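Local coordinates for actin binding protein family protein (PDB 6K2F) that probably binds actin monomers, inhibiting actin polymerization by sequestering them, and takes part in cell motility and shape, at residues T42-V52 with Y63-R71. Sequence-based numbering, arbitrary orientation.
Sequences TSDFDADLDLV and YILFRTETR
The F66 ring is the main bump on strand 63-68, and it fills a hollow formed by F45, D48, L49 and V52. Its CG lies anti to the backbone N (chi1 -166°), and the ring rises toward helix 45-49. L49 CD2 sits over one face, 3.8 Å from the centroid of the F66 ring, in a CH-pi contact. F45 meets the edge of that ring, with F45 CE1 3.5 Å from F66 CE1. The two ring planes are turned 78° to each other. At another part of the edge, F66 CE2 lies 3.5 Å from the backbone D48 O. V52 closes the far end of the hollow, its CG2 3.8 Å from F66 CD2. The other V52 branch, CG1, passes alongside I64 CG1.

F45 is the return bump. Its ring reaches down to the strand, and R67 O meets its edge 3.7 Å from F45 CD1. E69 CG packs against F45 CB, 3.8 Å away. Beyond this apolar patch the link is polar. One water lies within bonding distance of both S43 O and E69 OE1. Another is held by T42 O and bonds only weakly to R67 NH2; R67 NE is hydrogen-bonded to G21 O. R22 adds salt bridges to both D48 and E69. D48 also receives T42 N and OG1 on its two carboxylate oxygens, which ties the loop before the helix to the first turn of the helix.

The helix runs nearly antiparallel to the strand, at 163°, with the axes 9.8 Å apart. This is a short helix packed on the central mixed sheet of an ADF-homology (cofilin-like) domain, here the N-terminal one of twinfilin.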
loop_
_atom_site.group_PDB
_atom_site.type_symbol
_atom_site.label_atom_id
_atom_site.label_comp_id
_atom_site.label_asym_id
_atom_site.label_seq_id
_atom_site.Cartn_x
_atom_site.Cartn_y
_atom_site.Cartn_z
ATOM N N THR A 42 -1.238 2.444 -0.086
ATOM C CA THR A 42 -2.506 1.944 0.479
ATOM C C THR A 42 -3.035 0.825 -0.428
ATOM O O THR A 42 -2.355 0.441 -1.393
ATOM C CB THR A 42 -3.536 3.078 0.638
ATOM O OG1 THR A 42 -3.990 3.459 -0.656
ATOM C CG2 THR A 42 -2.986 4.287 1.364
ATOM N N SER A 43 -4.234 0.361 -0.161
ATOM C CA SER A 43 -4.914 -0.628 -1.020
ATOM C C SER A 43 -5.601 0.085 -2.200
ATOM O O SER A 43 -6.263 -0.624 -2.975
ATOM C CB SER A 43 -5.886 -1.413 -0.219
ATOM O OG SER A 43 -6.916 -0.569 0.247
ATOM N N ASP A 44 -5.535 1.424 -2.287
ATOM C CA ASP A 44 -6.234 2.241 -3.327
ATOM C C ASP A 44 -5.229 2.693 -4.388
ATOM O O ASP A 44 -4.526 3.691 -4.185
ATOM C CB ASP A 44 -6.967 3.436 -2.705
ATOM C CG ASP A 44 -7.874 4.208 -3.662
ATOM O OD1 ASP A 44 -7.675 4.102 -4.908
ATOM O OD2 ASP A 44 -8.781 4.904 -3.151
ATOM N N PHE A 45 -5.153 1.949 -5.487
ATOM C CA PHE A 45 -4.216 2.203 -6.607
ATOM C C PHE A 45 -4.417 3.627 -7.129
ATOM O O PHE A 45 -3.447 4.360 -7.336
ATOM C CB PHE A 45 -4.466 1.172 -7.705
ATOM C CG PHE A 45 -3.796 1.471 -9.019
ATOM C CD1 PHE A 45 -2.490 1.083 -9.233
ATOM C CD2 PHE A 45 -4.467 2.123 -10.037
ATOM C CE1 PHE A 45 -1.872 1.306 -10.450
ATOM C CE2 PHE A 45 -3.843 2.352 -11.252
ATOM C CZ PHE A 45 -2.547 1.955 -11.453
ATOM N N ASP A 46 -5.676 4.006 -7.340
ATOM C CA ASP A 46 -6.008 5.311 -7.965
ATOM C C ASP A 46 -5.479 6.456 -7.095
ATOM O O ASP A 46 -4.789 7.345 -7.631
ATOM C CB ASP A 46 -7.514 5.441 -8.176
ATOM C CG ASP A 46 -8.065 4.523 -9.257
ATOM O OD1 ASP A 46 -7.332 4.197 -10.213
ATOM O OD2 ASP A 46 -9.227 4.129 -9.135
ATOM N N ALA A 47 -5.785 6.435 -5.794
ATOM C CA ALA A 47 -5.317 7.448 -4.824
ATOM C C ALA A 47 -3.789 7.450 -4.806
ATOM O O ALA A 47 -3.170 8.527 -4.807
ATOM C CB ALA A 47 -5.858 7.139 -3.452
ATOM N N ASP A 48 -3.182 6.268 -4.818
ATOM C CA ASP A 48 -1.720 6.169 -4.635
ATOM C C ASP A 48 -0.985 6.782 -5.835
ATOM O O ASP A 48 0.174 7.212 -5.668
ATOM C CB ASP A 48 -1.264 4.732 -4.382
ATOM C CG ASP A 48 -1.615 4.164 -3.011
ATOM O OD1 ASP A 48 -2.290 4.860 -2.179
ATOM O OD2 ASP A 48 -1.214 2.995 -2.783
ATOM N N LEU A 49 -1.610 6.836 -7.016
ATOM C CA LEU A 49 -0.921 7.423 -8.191
ATOM C C LEU A 49 -0.488 8.852 -7.855
ATOM O O LEU A 49 0.587 9.274 -8.316
ATOM C CB LEU A 49 -1.829 7.382 -9.424
ATOM C CG LEU A 49 -1.905 6.019 -10.111
ATOM C CD1 LEU A 49 -3.053 5.980 -11.105
ATOM C CD2 LEU A 49 -0.581 5.696 -10.787
ATOM N N ASP A 50 -1.293 9.581 -7.082
ATOM C CA ASP A 50 -0.988 10.999 -6.788
ATOM C C ASP A 50 0.205 11.099 -5.824
ATOM O O ASP A 50 0.846 12.187 -5.785
ATOM C CB ASP A 50 -2.228 11.717 -6.274
ATOM C CG ASP A 50 -3.219 12.038 -7.380
ATOM O OD1 ASP A 50 -2.792 12.104 -8.549
ATOM O OD2 ASP A 50 -4.412 12.246 -7.063
ATOM N N LEU A 51 0.519 10.049 -5.063
ATOM C CA LEU A 51 1.672 10.103 -4.109
ATOM C C LEU A 51 2.987 10.297 -4.864
ATOM O O LEU A 51 3.924 10.861 -4.282
ATOM C CB LEU A 51 1.723 8.819 -3.278
ATOM C CG LEU A 51 0.533 8.610 -2.351
ATOM C CD1 LEU A 51 0.632 7.251 -1.675
ATOM C CD2 LEU A 51 0.443 9.730 -1.318
ATOM N N VAL A 52 3.066 9.866 -6.116
ATOM C CA VAL A 52 4.299 10.005 -6.933
ATOM C C VAL A 52 4.722 11.474 -6.964
ATOM O O VAL A 52 5.947 11.754 -6.940
ATOM C CB VAL A 52 4.071 9.467 -8.350
ATOM C CG1 VAL A 52 5.181 9.920 -9.304
ATOM C CG2 VAL A 52 3.942 7.959 -8.309
ATOM N N TYR A 63 13.288 7.302 -11.757
ATOM C CA TYR A 63 12.343 6.229 -12.097
ATOM C C TYR A 63 11.433 5.953 -10.915
ATOM O O TYR A 63 11.867 5.983 -9.761
ATOM C CB TYR A 63 13.079 4.941 -12.409
ATOM C CG TYR A 63 14.093 5.028 -13.510
ATOM C CD1 TYR A 63 13.712 5.207 -14.821
ATOM C CD2 TYR A 63 15.442 4.866 -13.241
ATOM C CE1 TYR A 63 14.644 5.246 -15.846
ATOM C CE2 TYR A 63 16.380 4.865 -14.252
ATOM C CZ TYR A 63 15.993 5.065 -15.559
ATOM O OH TYR A 63 16.964 5.093 -16.523
ATOM N N ILE A 64 10.194 5.583 -11.213
ATOM C CA ILE A 64 9.257 5.055 -10.184
ATOM C C ILE A 64 8.767 3.698 -10.671
ATOM O O ILE A 64 8.242 3.619 -11.769
ATOM C CB ILE A 64 8.025 5.946 -9.958
ATOM C CG1 ILE A 64 8.367 7.415 -9.723
ATOM C CG2 ILE A 64 7.202 5.341 -8.824
ATOM C CD1 ILE A 64 8.904 7.681 -8.388
ATOM N N LEU A 65 8.998 2.661 -9.877
ATOM C CA LEU A 65 8.412 1.327 -10.109
ATOM C C LEU A 65 7.124 1.272 -9.303
ATOM O O LEU A 65 7.205 1.281 -8.076
ATOM C CB LEU A 65 9.407 0.253 -9.689
ATOM C CG LEU A 65 10.772 0.366 -10.344
ATOM C CD1 LEU A 65 11.706 -0.700 -9.824
ATOM C CD2 LEU A 65 10.642 0.297 -11.847
ATOM N N PHE A 66 5.998 1.327 -9.989
ATOM C CA PHE A 66 4.680 1.535 -9.359
ATOM C C PHE A 66 3.859 0.253 -9.534
ATOM O O PHE A 66 3.536 -0.161 -10.638
ATOM C CB PHE A 66 3.996 2.746 -9.975
ATOM C CG PHE A 66 2.815 3.231 -9.185
ATOM C CD1 PHE A 66 1.595 2.594 -9.315
ATOM C CD2 PHE A 66 2.917 4.334 -8.349
ATOM C CE1 PHE A 66 0.496 3.041 -8.609
ATOM C CE2 PHE A 66 1.821 4.749 -7.606
ATOM C CZ PHE A 66 0.615 4.110 -7.748
ATOM N N ARG A 67 3.493 -0.344 -8.426
ATOM C CA ARG A 67 2.796 -1.651 -8.420
ATOM C C ARG A 67 1.321 -1.462 -8.784
ATOM O O ARG A 67 0.669 -0.600 -8.198
ATOM C CB ARG A 67 2.932 -2.301 -7.047
ATOM C CG ARG A 67 2.418 -3.731 -7.011
ATOM C CD ARG A 67 2.536 -4.379 -5.643
ATOM N NE ARG A 67 1.903 -3.577 -4.605
ATOM C CZ ARG A 67 0.599 -3.462 -4.391
ATOM N NH1 ARG A 67 -0.271 -4.106 -5.152
ATOM N NH2 ARG A 67 0.155 -2.703 -3.405
ATOM N N THR A 68 0.820 -2.241 -9.734
ATOM C CA THR A 68 -0.615 -2.237 -10.095
ATOM C C THR A 68 -1.372 -3.177 -9.163
ATOM O O THR A 68 -0.762 -3.825 -8.290
ATOM C CB THR A 68 -0.871 -2.645 -11.552
ATOM O OG1 THR A 68 -0.731 -4.059 -11.702
ATOM C CG2 THR A 68 0.036 -1.908 -12.513
ATOM N N GLU A 69 -2.687 -3.328 -9.381
ATOM C CA GLU A 69 -3.537 -4.307 -8.653
ATOM C C GLU A 69 -3.650 -5.632 -9.408
ATOM O O GLU A 69 -4.363 -6.521 -8.930
ATOM C CB GLU A 69 -4.928 -3.713 -8.446
ATOM C CG GLU A 69 -4.951 -2.580 -7.442
ATOM C CD GLU A 69 -4.376 -2.965 -6.094
ATOM O OE1 GLU A 69 -4.849 -3.953 -5.502
ATOM O OE2 GLU A 69 -3.412 -2.325 -5.681
ATOM N N THR A 70 -3.001 -5.748 -10.567
ATOM C CA THR A 70 -3.101 -6.953 -11.416
ATOM C C THR A 70 -1.994 -7.918 -10.992
ATOM O O THR A 70 -0.838 -7.505 -10.939
ATOM C CB THR A 70 -3.063 -6.582 -12.902
ATOM O OG1 THR A 70 -4.247 -5.821 -13.150
ATOM C CG2 THR A 70 -3.038 -7.793 -13.806
ATOM N N ARG A 71 -2.362 -9.142 -10.668
ATOM C CA ARG A 71 -1.355 -10.174 -10.313
ATOM C C ARG A 71 -0.619 -10.626 -11.582
ATOM O O ARG A 71 -1.189 -10.561 -12.686
ATOM C CB ARG A 71 -2.010 -11.321 -9.541
ATOM C CG ARG A 71 -2.482 -10.939 -8.143
ATOM C CD ARG A 71 -1.371 -10.696 -7.138
ATOM N NE ARG A 71 -0.611 -11.907 -6.858
ATOM C CZ ARG A 71 -0.934 -12.822 -5.946
ATOM N NH1 ARG A 71 -2.019 -12.682 -5.201
ATOM N NH2 ARG A 71 -0.157 -13.882 -5.779
HETATM O O HOH W 1 0.314 -0.433 -1.182
HETATM O O HOH W 2 -6.455 -3.226 -3.429
#